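Local coordinates for protein helicase of the snf2/rad54 family (Sulfolobus solfataricus, PDB 1Z5Z) that forms the C-terminal domain of a SWI2/SNF2 ATPase that binds DNA and probably uses ATP hydrolysis to move along or remodel it, at residues 117-122 and 126-131; 168-173 and 179-184; 35-40 and 223-228; 70-75 and 247-252. All coordinates share one frame; numbering follows the deposited sequence.

Contact 1. Residues 117-122 and 126-131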
loop_
_atom_site.group_PDB
_atom_site.type_symbol
_atom_site.label_atom_id
_atom_site.label_comp_id
_atom_site.label_asym_id
_atom_site.label_seq_id
_atom_site.Cartn_x
_atom_site.Cartn_y
_atom_site.Cartn_z
ATOM N N ILE A 117 8.135 6.094 4.666
ATOM C CA ILE A 117 7.182 5.041 4.320
ATOM C C ILE A 117 5.862 5.696 3.829
ATOM O O ILE A 117 5.266 6.505 4.540
ATOM C CB ILE A 117 6.879 4.134 5.542
ATOM C CG1 ILE A 117 8.195 3.544 6.101
ATOM C CG2 ILE A 117 5.874 3.023 5.106
ATOM C CD1 ILE A 117 8.106 2.976 7.563
ATOM N N PHE A 118 5.425 5.342 2.624
ATOM C CA PHE A 118 4.226 5.930 2.024
ATOM C C PHE A 118 3.099 4.930 1.984
ATOM O O PHE A 118 3.343 3.749 1.754
ATOM C CB PHE A 118 4.480 6.336 0.540
ATOM C CG PHE A 118 5.376 7.567 0.346
ATOM C CD1 PHE A 118 6.754 7.470 0.431
ATOM C CD2 PHE A 118 4.812 8.806 0.051
ATOM C CE1 PHE A 118 7.594 8.617 0.215
ATOM C CE2 PHE A 118 5.606 9.940 -0.160
ATOM C CZ PHE A 118 7.008 9.844 -0.078
ATOM N N THR A 119 1.864 5.394 2.183
ATOM C CA THR A 119 0.694 4.532 2.045
ATOM C C THR A 119 -0.452 5.415 1.536
ATOM O O THR A 119 -0.425 6.634 1.712
ATOM C CB THR A 119 0.259 3.846 3.380
ATOM O OG1 THR A 119 -1.041 3.297 3.197
ATOM C CG2 THR A 119 0.182 4.831 4.550
ATOM N N GLN A 120 -1.445 4.816 0.883
ATOM C CA GLN A 120 -2.569 5.596 0.342
ATOM C C GLN A 120 -3.665 5.742 1.390
ATOM O O GLN A 120 -4.650 6.440 1.143
ATOM C CB GLN A 120 -3.181 4.878 -0.872
ATOM C CG GLN A 120 -3.823 3.525 -0.549
ATOM C CD GLN A 120 -4.068 2.704 -1.813
ATOM O OE1 GLN A 120 -3.216 1.913 -2.246
ATOM N NE2 GLN A 120 -5.211 2.889 -2.407
ATOM N N PHE A 121 -3.524 5.058 2.535
ATOM C CA PHE A 121 -4.560 5.133 3.582
ATOM C C PHE A 121 -4.101 5.831 4.869
ATOM O O PHE A 121 -3.106 5.421 5.501
ATOM C CB PHE A 121 -5.021 3.729 3.982
ATOM C CG PHE A 121 -5.609 2.906 2.846
ATOM C CD1 PHE A 121 -5.009 1.716 2.474
ATOM C CD2 PHE A 121 -6.793 3.299 2.195
ATOM C CE1 PHE A 121 -5.549 0.896 1.471
ATOM C CE2 PHE A 121 -7.352 2.466 1.180
ATOM C CZ PHE A 121 -6.716 1.264 0.824
ATOM N N VAL A 122 -4.828 6.859 5.287
ATOM C CA VAL A 122 -4.464 7.556 6.503
ATOM C C VAL A 122 -4.431 6.553 7.664
ATOM O O VAL A 122 -3.564 6.646 8.545
ATOM C CB VAL A 122 -5.502 8.676 6.883
ATOM C CG1 VAL A 122 -5.140 9.246 8.209
ATOM C CG2 VAL A 122 -5.547 9.807 5.843
ATOM N N LYS A 126 -1.303 5.563 10.351
ATOM C CA LYS A 126 -1.298 5.610 11.816
ATOM C C LYS A 126 -0.834 4.289 12.425
ATOM O O LYS A 126 -0.089 4.277 13.409
ATOM C CB LYS A 126 -2.692 5.950 12.334
ATOM C CG LYS A 126 -3.086 7.371 12.076
ATOM C CD LYS A 126 -4.554 7.578 12.404
ATOM C CE LYS A 126 -4.822 9.049 12.628
ATOM N NZ LYS A 126 -6.255 9.320 12.902
ATOM N N ILE A 127 -1.277 3.172 11.856
ATOM C CA ILE A 127 -0.867 1.863 12.355
ATOM C C ILE A 127 0.668 1.724 12.235
ATOM O O ILE A 127 1.363 1.347 13.189
ATOM C CB ILE A 127 -1.584 0.729 11.565
ATOM C CG1 ILE A 127 -3.035 0.597 12.061
ATOM C CG2 ILE A 127 -0.815 -0.592 11.707
ATOM C CD1 ILE A 127 -3.910 -0.276 11.179
ATOM N N ILE A 128 1.197 2.057 11.069
ATOM C CA ILE A 128 2.630 1.974 10.847
ATOM C C ILE A 128 3.381 2.828 11.855
ATOM O O ILE A 128 4.346 2.369 12.492
ATOM C CB ILE A 128 2.975 2.469 9.459
ATOM C CG1 ILE A 128 2.453 1.460 8.433
ATOM C CG2 ILE A 128 4.468 2.608 9.310
ATOM C CD1 ILE A 128 2.499 1.994 7.002
ATOM N N ARG A 129 2.912 4.061 12.002
ATOM C CA ARG A 129 3.511 5.032 12.905
ATOM C C ARG A 129 3.472 4.480 14.366
ATOM O O ARG A 129 4.473 4.535 15.095
ATOM C CB ARG A 129 2.731 6.344 12.769
ATOM C CG ARG A 129 3.477 7.590 13.183
ATOM C CD ARG A 129 3.156 8.023 14.586
ATOM N NE ARG A 129 1.897 8.771 14.651
ATOM C CZ ARG A 129 0.759 8.204 15.002
ATOM N NH1 ARG A 129 0.772 6.928 15.306
ATOM N NH2 ARG A 129 -0.376 8.885 15.028
ATOM N N ASN A 130 2.332 3.929 14.774
ATOM C CA ASN A 130 2.175 3.373 16.139
ATOM C C ASN A 130 3.124 2.212 16.369
ATOM O O ASN A 130 3.818 2.147 17.363
ATOM C CB ASN A 130 0.736 2.887 16.354
ATOM C CG ASN A 130 -0.285 4.035 16.299
ATOM O OD1 ASN A 130 0.080 5.173 16.474
ATOM N ND2 ASN A 130 -1.557 3.722 16.069
ATOM N N ILE A 131 3.133 1.268 15.448
ATOM C CA ILE A 131 4.008 0.129 15.579
ATOM C C ILE A 131 5.478 0.537 15.707
ATOM O O ILE A 131 6.188 0.039 16.602
ATOM C CB ILE A 131 3.845 -0.797 14.375
ATOM C CG1 ILE A 131 2.522 -1.537 14.500
ATOM C CG2 ILE A 131 5.066 -1.666 14.233
ATOM C CD1 ILE A 131 2.109 -2.330 13.285
#

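Contact 2. Residues 168-173 and 179-184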
loop_
_atom_site.group_PDB
_atom_site.type_symbol
_atom_site.label_atom_id
_atom_site.label_comp_id
_atom_site.label_asym_id
_atom_site.label_seq_id
_atom_site.Cartn_x
_atom_site.Cartn_y
_atom_site.Cartn_z
ATOM N N ILE A 168 9.702 8.847 8.834
ATOM C CA ILE A 168 8.584 9.730 8.501
ATOM C C ILE A 168 7.551 8.860 7.794
ATOM O O ILE A 168 7.902 8.050 6.950
ATOM C CB ILE A 168 8.980 10.947 7.618
ATOM C CG1 ILE A 168 7.746 11.839 7.429
ATOM C CG2 ILE A 168 9.596 10.499 6.263
ATOM C CD1 ILE A 168 8.097 13.306 7.127
ATOM N N VAL A 169 6.279 8.988 8.160
ATOM C CA VAL A 169 5.237 8.191 7.516
ATOM C C VAL A 169 4.362 9.197 6.784
ATOM O O VAL A 169 4.108 10.297 7.286
ATOM C CB VAL A 169 4.406 7.352 8.548
ATOM C CG1 VAL A 169 3.252 6.688 7.852
ATOM C CG2 VAL A 169 5.283 6.259 9.199
ATOM N N LEU A 170 3.974 8.844 5.565
ATOM C CA LEU A 170 3.147 9.736 4.747
ATOM C C LEU A 170 1.959 8.995 4.181
ATOM O O LEU A 170 2.094 7.905 3.625
ATOM C CB LEU A 170 3.950 10.277 3.559
ATOM C CG LEU A 170 5.241 11.045 3.899
ATOM C CD1 LEU A 170 6.486 10.109 3.874
ATOM C CD2 LEU A 170 5.380 12.123 2.882
ATOM N N SER A 171 0.781 9.567 4.333
ATOM C CA SER A 171 -0.362 8.918 3.754
ATOM C C SER A 171 -0.785 9.899 2.697
ATOM O O SER A 171 -1.021 11.070 3.002
ATOM C CB SER A 171 -1.467 8.724 4.786
ATOM O OG SER A 171 -2.256 9.892 4.874
ATOM N N VAL A 172 -0.790 9.452 1.448
ATOM C CA VAL A 172 -1.201 10.290 0.322
ATOM C C VAL A 172 -2.504 9.693 -0.193
ATOM O O VAL A 172 -2.503 8.609 -0.788
ATOM C CB VAL A 172 -0.130 10.273 -0.815
ATOM C CG1 VAL A 172 -0.543 11.255 -1.922
ATOM C CG2 VAL A 172 1.274 10.634 -0.246
ATOM N N LYS A 173 -3.613 10.373 0.060
ATOM C CA LYS A 173 -4.929 9.895 -0.383
ATOM C C LYS A 173 -5.044 10.028 -1.891
ATOM O O LYS A 173 -4.191 10.630 -2.518
ATOM C CB LYS A 173 -6.061 10.708 0.268
ATOM C CG LYS A 173 -6.413 10.322 1.714
ATOM C CD LYS A 173 -7.462 11.299 2.243
ATOM N N ILE A 179 5.571 13.848 -2.319
ATOM C CA ILE A 179 6.561 14.840 -1.901
ATOM C C ILE A 179 7.931 14.196 -2.140
ATOM O O ILE A 179 8.060 12.973 -2.140
ATOM C CB ILE A 179 6.390 15.179 -0.413
ATOM C CG1 ILE A 179 7.356 16.263 0.014
ATOM C CG2 ILE A 179 6.672 13.941 0.433
ATOM C CD1 ILE A 179 6.922 16.937 1.317
ATOM N N ASN A 180 8.951 15.010 -2.338
ATOM C CA ASN A 180 10.285 14.485 -2.587
ATOM C C ASN A 180 11.176 14.828 -1.402
ATOM O O ASN A 180 11.757 15.903 -1.345
ATOM C CB ASN A 180 10.831 15.067 -3.916
ATOM C CG ASN A 180 12.284 14.694 -4.170
ATOM O OD1 ASN A 180 12.751 13.663 -3.707
ATOM N ND2 ASN A 180 12.998 15.534 -4.914
ATOM N N LEU A 181 11.270 13.902 -0.446
ATOM C CA LEU A 181 12.063 14.126 0.761
ATOM C C LEU A 181 13.494 13.679 0.477
ATOM O O LEU A 181 13.811 12.517 0.649
ATOM C CB LEU A 181 11.460 13.331 1.931
ATOM C CG LEU A 181 10.082 13.848 2.374
ATOM C CD1 LEU A 181 9.363 12.806 3.205
ATOM C CD2 LEU A 181 10.262 15.167 3.136
ATOM N N THR A 182 14.340 14.611 0.044
ATOM C CA THR A 182 15.726 14.299 -0.311
ATOM C C THR A 182 16.599 13.739 0.808
ATOM O O THR A 182 17.624 13.102 0.543
ATOM C CB THR A 182 16.425 15.528 -0.896
ATOM O OG1 THR A 182 16.205 16.630 -0.026
ATOM C CG2 THR A 182 15.851 15.872 -2.274
ATOM N N SER A 183 16.226 13.964 2.059
ATOM C CA SER A 183 17.055 13.404 3.114
ATOM C C SER A 183 16.809 11.932 3.347
ATOM O O SER A 183 17.598 11.311 4.037
ATOM C CB SER A 183 16.876 14.175 4.408
ATOM O OG SER A 183 17.207 15.533 4.173
ATOM N N ALA A 184 15.747 11.351 2.773
ATOM C CA ALA A 184 15.519 9.922 2.956
ATOM C C ALA A 184 16.518 9.083 2.117
ATOM O O ALA A 184 16.762 9.362 0.939
ATOM C CB ALA A 184 14.068 9.556 2.574
#

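Contact 3. Residues 35-40 and 223-228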
loop_
_atom_site.group_PDB
_atom_site.type_symbol
_atom_site.label_atom_id
_atom_site.label_comp_id
_atom_site.label_asym_id
_atom_site.label_seq_id
_atom_site.Cartn_x
_atom_site.Cartn_y
_atom_site.Cartn_z
ATOM N N CYS A 35 5.601 -10.118 -0.430
ATOM C CA CYS A 35 5.200 -10.445 0.910
ATOM C C CYS A 35 3.984 -11.329 0.853
ATOM O O CYS A 35 2.980 -10.980 0.237
ATOM C CB CYS A 35 4.834 -9.166 1.684
ATOM S SG CYS A 35 5.963 -7.759 1.549
ATOM N N ASN A 36 4.078 -12.470 1.527
ATOM C CA ASN A 36 2.998 -13.430 1.598
ATOM C C ASN A 36 1.977 -12.925 2.615
ATOM O O ASN A 36 2.337 -12.332 3.631
ATOM C CB ASN A 36 3.538 -14.802 2.066
ATOM C CG ASN A 36 4.595 -15.365 1.120
ATOM O OD1 ASN A 36 4.306 -15.656 -0.049
ATOM N ND2 ASN A 36 5.825 -15.487 1.604
ATOM N N LEU A 37 0.708 -13.159 2.320
ATOM C CA LEU A 37 -0.358 -12.788 3.223
ATOM C C LEU A 37 -0.317 -13.811 4.364
ATOM O O LEU A 37 0.144 -14.943 4.185
ATOM C CB LEU A 37 -1.701 -12.937 2.520
ATOM C CG LEU A 37 -2.056 -11.937 1.426
ATOM C CD1 LEU A 37 -3.371 -12.364 0.799
ATOM C CD2 LEU A 37 -2.155 -10.520 2.058
ATOM N N THR A 38 -0.811 -13.404 5.520
ATOM C CA THR A 38 -0.911 -14.279 6.669
ATOM C C THR A 38 -2.201 -15.094 6.432
ATOM O O THR A 38 -3.071 -14.681 5.667
ATOM C CB THR A 38 -1.181 -13.477 7.927
ATOM O OG1 THR A 38 -2.397 -12.755 7.721
ATOM C CG2 THR A 38 -0.025 -12.506 8.256
ATOM N N PRO A 39 -2.344 -16.248 7.093
ATOM C CA PRO A 39 -3.557 -17.052 6.918
ATOM C C PRO A 39 -4.834 -16.210 7.131
ATOM O O PRO A 39 -5.806 -16.322 6.363
ATOM C CB PRO A 39 -3.405 -18.137 7.987
ATOM C CG PRO A 39 -1.964 -18.366 8.015
ATOM C CD PRO A 39 -1.355 -16.959 7.931
ATOM N N GLU A 40 -4.837 -15.371 8.169
ATOM C CA GLU A 40 -5.987 -14.532 8.442
ATOM C C GLU A 40 -6.246 -13.658 7.185
ATOM O O GLU A 40 -7.357 -13.649 6.643
ATOM C CB GLU A 40 -5.739 -13.669 9.691
ATOM C CG GLU A 40 -6.895 -12.666 10.040
ATOM C CD GLU A 40 -6.561 -11.683 11.192
ATOM O OE1 GLU A 40 -5.367 -11.464 11.491
ATOM O OE2 GLU A 40 -7.492 -11.090 11.789
ATOM N N VAL A 223 1.877 -11.258 -2.459
ATOM C CA VAL A 223 1.982 -12.444 -3.311
ATOM C C VAL A 223 0.645 -13.046 -3.648
ATOM O O VAL A 223 -0.174 -13.307 -2.766
ATOM C CB VAL A 223 2.896 -13.543 -2.658
ATOM C CG1 VAL A 223 2.858 -14.828 -3.506
ATOM C CG2 VAL A 223 4.356 -13.012 -2.555
ATOM N N GLY A 224 0.426 -13.219 -4.950
ATOM C CA GLY A 224 -0.797 -13.826 -5.453
ATOM C C GLY A 224 -2.070 -12.990 -5.381
ATOM O O GLY A 224 -3.173 -13.537 -5.483
ATOM N N THR A 225 -1.938 -11.674 -5.231
ATOM C CA THR A 225 -3.132 -10.836 -5.131
ATOM C C THR A 225 -3.179 -9.870 -6.261
ATOM O O THR A 225 -2.276 -9.861 -7.111
ATOM C CB THR A 225 -3.112 -10.015 -3.861
ATOM O OG1 THR A 225 -2.039 -9.085 -3.964
ATOM C CG2 THR A 225 -2.890 -10.904 -2.657
ATOM N N LEU A 226 -4.205 -9.016 -6.247
ATOM C CA LEU A 226 -4.351 -8.024 -7.299
ATOM C C LEU A 226 -3.128 -7.134 -7.309
ATOM O O LEU A 226 -2.847 -6.537 -8.357
ATOM C CB LEU A 226 -5.625 -7.134 -7.098
ATOM C CG LEU A 226 -5.590 -6.051 -6.011
ATOM C CD1 LEU A 226 -6.843 -5.215 -6.119
ATOM C CD2 LEU A 226 -5.515 -6.657 -4.613
ATOM N N GLU A 227 -2.407 -7.010 -6.179
ATOM C CA GLU A 227 -1.229 -6.130 -6.224
ATOM C C GLU A 227 -0.181 -6.740 -7.173
ATOM O O GLU A 227 0.489 -6.041 -7.950
ATOM C CB GLU A 227 -0.618 -5.972 -4.834
ATOM C CG GLU A 227 -1.516 -5.230 -3.830
ATOM C CD GLU A 227 -0.805 -4.968 -2.511
ATOM O OE1 GLU A 227 -0.970 -3.867 -1.920
ATOM O OE2 GLU A 227 -0.089 -5.876 -2.052
ATOM N N GLU A 228 -0.022 -8.059 -7.101
ATOM C CA GLU A 228 0.935 -8.714 -7.974
ATOM C C GLU A 228 0.491 -8.637 -9.437
ATOM O O GLU A 228 1.319 -8.369 -10.308
ATOM C CB GLU A 228 1.106 -10.188 -7.597
ATOM C CG GLU A 228 2.242 -10.837 -8.398
ATOM C CD GLU A 228 2.807 -12.021 -7.669
ATOM O OE1 GLU A 228 4.050 -12.116 -7.590
ATOM O OE2 GLU A 228 2.010 -12.832 -7.168
HETATM O O HOH W 1 0.125 -14.195 -0.316
#

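Contact 4. Residues 70-75 and 247-252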
loop_
_atom_site.group_PDB
_atom_site.type_symbol
_atom_site.label_atom_id
_atom_site.label_comp_id
_atom_site.label_asym_id
_atom_site.label_seq_id
_atom_site.Cartn_x
_atom_site.Cartn_y
_atom_site.Cartn_z
ATOM N N SER A 70 -16.036 -0.949 -4.442
ATOM C CA SER A 70 -16.039 -1.315 -3.033
ATOM C C SER A 70 -15.186 -2.557 -2.778
ATOM O O SER A 70 -14.451 -2.617 -1.784
ATOM C CB SER A 70 -17.457 -1.594 -2.553
ATOM O OG SER A 70 -18.189 -0.388 -2.561
ATOM N N THR A 71 -15.277 -3.562 -3.647
ATOM C CA THR A 71 -14.462 -4.740 -3.407
ATOM C C THR A 71 -12.979 -4.348 -3.498
ATOM O O THR A 71 -12.207 -4.690 -2.622
ATOM C CB THR A 71 -14.784 -5.885 -4.394
ATOM O OG1 THR A 71 -16.136 -6.306 -4.191
ATOM C CG2 THR A 71 -13.881 -7.117 -4.121
ATOM N N LEU A 72 -12.583 -3.634 -4.537
ATOM C CA LEU A 72 -11.189 -3.222 -4.700
ATOM C C LEU A 72 -10.657 -2.538 -3.444
ATOM O O LEU A 72 -9.547 -2.805 -2.967
ATOM C CB LEU A 72 -11.077 -2.283 -5.893
ATOM C CG LEU A 72 -10.609 -2.942 -7.189
ATOM C CD1 LEU A 72 -11.037 -4.415 -7.236
ATOM C CD2 LEU A 72 -11.112 -2.147 -8.364
ATOM N N LEU A 73 -11.484 -1.678 -2.869
ATOM C CA LEU A 73 -11.098 -0.961 -1.674
ATOM C C LEU A 73 -10.837 -1.925 -0.526
ATOM O O LEU A 73 -9.807 -1.831 0.160
ATOM C CB LEU A 73 -12.207 0.020 -1.271
ATOM C CG LEU A 73 -11.982 0.808 0.023
ATOM C CD1 LEU A 73 -10.693 1.616 -0.084
ATOM C CD2 LEU A 73 -13.190 1.748 0.290
ATOM N N LYS A 74 -11.780 -2.830 -0.269
ATOM C CA LYS A 74 -11.575 -3.759 0.825
ATOM C C LYS A 74 -10.340 -4.655 0.638
ATOM O O LYS A 74 -9.615 -4.919 1.596
ATOM C CB LYS A 74 -12.804 -4.627 1.050
ATOM C CG LYS A 74 -13.924 -3.956 1.856
ATOM C CD LYS A 74 -15.021 -5.011 2.061
ATOM C CE LYS A 74 -16.149 -4.554 2.952
ATOM N NZ LYS A 74 -17.245 -5.565 2.854
ATOM N N LEU A 75 -10.125 -5.142 -0.574
ATOM C CA LEU A 75 -8.970 -5.983 -0.852
ATOM C C LEU A 75 -7.649 -5.203 -0.618
ATOM O O LEU A 75 -6.689 -5.746 -0.075
ATOM C CB LEU A 75 -9.011 -6.493 -2.287
ATOM C CG LEU A 75 -10.226 -7.352 -2.690
ATOM C CD1 LEU A 75 -10.144 -7.602 -4.184
ATOM C CD2 LEU A 75 -10.255 -8.673 -1.917
ATOM N N SER A 247 -6.224 7.541 -15.991
ATOM C CA SER A 247 -7.490 7.459 -15.298
ATOM C C SER A 247 -7.666 6.419 -14.182
ATOM O O SER A 247 -8.772 5.973 -13.892
ATOM C CB SER A 247 -8.631 7.289 -16.319
ATOM O OG SER A 247 -9.512 8.395 -16.238
ATOM N N GLY A 248 -6.573 6.021 -13.560
ATOM C CA GLY A 248 -6.629 5.080 -12.449
ATOM C C GLY A 248 -7.275 3.719 -12.621
ATOM O O GLY A 248 -7.180 3.110 -13.685
ATOM N N ASP A 249 -7.920 3.237 -11.556
ATOM C CA ASP A 249 -8.578 1.926 -11.531
ATOM C C ASP A 249 -9.720 1.827 -12.517
ATOM O O ASP A 249 -10.279 0.754 -12.715
ATOM C CB ASP A 249 -9.114 1.621 -10.114
ATOM C CG ASP A 249 -8.005 1.226 -9.124
ATOM O OD1 ASP A 249 -8.338 0.841 -7.971
ATOM O OD2 ASP A 249 -6.803 1.301 -9.499
ATOM N N SER A 250 -10.068 2.954 -13.122
ATOM C CA SER A 250 -11.160 2.999 -14.082
ATOM C C SER A 250 -11.187 1.774 -15.016
ATOM O O SER A 250 -12.208 1.069 -15.128
ATOM C CB SER A 250 -11.064 4.285 -14.902
ATOM O OG SER A 250 -11.829 4.198 -16.093
ATOM N N TRP A 251 -10.060 1.504 -15.669
ATOM C CA TRP A 251 -9.977 0.369 -16.581
ATOM C C TRP A 251 -10.394 -0.935 -15.907
ATOM O O TRP A 251 -10.969 -1.809 -16.564
ATOM C CB TRP A 251 -8.560 0.219 -17.125
ATOM C CG TRP A 251 -7.541 -0.116 -16.077
ATOM C CD1 TRP A 251 -6.927 0.750 -15.215
ATOM C CD2 TRP A 251 -7.022 -1.415 -15.774
ATOM N NE1 TRP A 251 -6.049 0.071 -14.401
ATOM C CE2 TRP A 251 -6.085 -1.260 -14.727
ATOM C CE3 TRP A 251 -7.248 -2.693 -16.294
ATOM C CZ2 TRP A 251 -5.394 -2.334 -14.182
ATOM C CZ3 TRP A 251 -6.556 -3.761 -15.751
ATOM C CH2 TRP A 251 -5.635 -3.572 -14.710
ATOM N N ILE A 252 -10.116 -1.065 -14.609
ATOM C CA ILE A 252 -10.478 -2.286 -13.884
ATOM C C ILE A 252 -11.989 -2.451 -13.715
ATOM O O ILE A 252 -12.507 -3.563 -13.822
ATOM C CB ILE A 252 -9.858 -2.356 -12.461
ATOM C CG1 ILE A 252 -8.331 -2.447 -12.526
ATOM C CG2 ILE A 252 -10.358 -3.602 -11.743
ATOM C CD1 ILE A 252 -7.695 -2.689 -11.152
#

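Contact 1. Residues 117-122 and 126-131
The ring of F121, the residue just before V122, has Q120 CG over the centre of one face, 3.6 Å above its plane. V122 in turn meets K126 one helical turn on. The F121 ring packs beside helix 61-78. The ring of F118 lies on the other side of the strand from this contact and stacks with W193. The segments join strand 115-119 to helix 122-136, a beta-alpha unit of the parallel sheet. At the turn, F121 N points almost straight at T119 OG1, 3.1 Å away with an N-H...O angle of 174°. This is an ST turn, and it stands just ahead of the helix whose N-cap is F121. Helix 122-136 continues with K126 N bonded to V122 O at 3.1 Å. CG of K126 lies alongside that oxygen, 3.6 Å from V122 O.

Further along, I128 faces the strand. Its CG1 sits beside the backbone N (chi1 -70°), and the extended branch carries CD1 to CG2 of I117 at 4.0 Å. The two side chains cross obliquely, and I117 CD1 meets I128 CG2 in return at 4.1 Å. The methyl of T119 is a looser neighbour, with CG2 4.4 Å from I128 CD1. D191 bonds to both T119 OG1 and Q120 N, so polar bonds hold the turn after the strand while apolar branches seat the helix.

Contact 2. Residues 168-173 and 179-184
L181, which faces I168 and L170, accepts with its O a bond from A184 N at 3.1 Å. That bond closes a type I beta turn from L181 to A184. The turn ends the loop between strands 167-171 and 186-189 of the parallel sheet, in a helicase C-terminal domain of RecA-like fold. T182 and S183 in the turn are tied by their hydroxyls to Q160 of helix 149-161. Between the two segments themselves the contact is entirely apolar.

CD1 of L181 does most of the touching. It meets CG2 of I168 tip to tip at 3.8 Å. I168 CG1 is anti to the backbone N (chi1 -176°), which leaves CG2 in the crowded position between N and the carbonyl carbon, and there it faces the loop. L170 also approaches L181 end on, with CD1 4.0 Å from L181 CD1. The strand side chains have other neighbours too: I168 packs on I155 and F159, and L170 on F118. The second torsion of L170 (chi2 94°) is off the usual staggered values, which may reflect a tight fit against I179. The L170 and I179 side chains cross at about a right angle, and L170 CD2 lies only 3.3 Å from I179 CG2, tighter than usual van der Waals contact.

Contact 3. Residues 35-40 and 223-228
L37 and T225 are brought together by their torsions. L37 has CG beside the backbone N and runs on extended (chi2 175°), which sends CD1 toward the other segment. T225 keeps OG1 between its N and carbonyl carbon (chi1 67°), and this sets CG2 anti to the carbonyl carbon, on the side of L37. L37 CD1 and T225 CG2 then meet tip to tip at 3.8 Å, with L266 packed on both residues.

T225 is the N-cap of helix 226-236. Its OG1 accepts from E227 N at 3.1 Å and is also bonded to S222 O. With alanine in place of T225, E227 N and S222 O are likely to be left without their shared hydroxyl, and a gap to open beside L37 CD1. The backbones are joined where the parallel strands 29-35 and 216-222 end. V223 N donates to C35 O at 2.9 Å. A water continues the link, accepting from L37 N at 2.9 Å and donating to V223 O at 2.6 Å. N36 lies beside V223, its OD1 3.6 Å from V223 CB. G224, with positive phi, gives its N to E228 OE2 at 2.8 Å. One backbone bond and one water bridge thus join the segments, with apolar contacts beside them, and the T225 hydroxyl links the helix start to S222.

Contact 4. Residues 70-75 and 247-252
L72 and D249 bring their backbones to within 8.9 Å, measured from CA to CA, where helix 61-78 faces the turn that precedes helix 250-253. The turn is type II' from S247 to S250, and G248 takes its positive-phi position. The contact packs a helix against a turn and the short, weakly bonded helix after it. It belongs to the helical part of the chain, consistent with the helical subdomain that Snf2 enzymes add to their RecA-like fold.

L72 offers CD2 to both D249 and I252. Its torsions (chi1 -98°, chi2 29°) lie off the usual staggered values, so the exact placing of CD2 is perhaps less certain. D249 comes from the opposite direction, its CG beside its own backbone N. The carboxylate passes the leucine at a distance, OD1 4.1 Å from L72 CD2, without any bond between them. The charge has its mate elsewhere, since OD1 forms a salt bridge with K76 on the next turn of helix 61-78. L72 also packs on I264, and I252 on I230 and L260. The side chain of I252 crosses L72 at a slant, with I252 CG2 3.8 Å from L72 CD2.

Overall arrangement
From the N terminus, residues 35-40 open contact 3 and residues 70-75 then open contact 4. Contacts 1 and 2 follow in series, each closing a short loop inside both long ones. Residues 223-228 close contact 3 and residues 247-252 close contact 4, so these two long loops cross. Contacts 1 and 2 share the sheet through neighbouring strands 115-119 and 167-171, where T119 O and V172 N are probably hydrogen-bonded. Contact 3 joins the end of edge strand 29-35 to the turn between strand 216-222 and helix 226-236. Contact 4 packs helix 61-78 against the turn and short helix 250-253. F121 against L73 joins contacts 1 and 4, and L226 against L75 joins contacts 3 and 4.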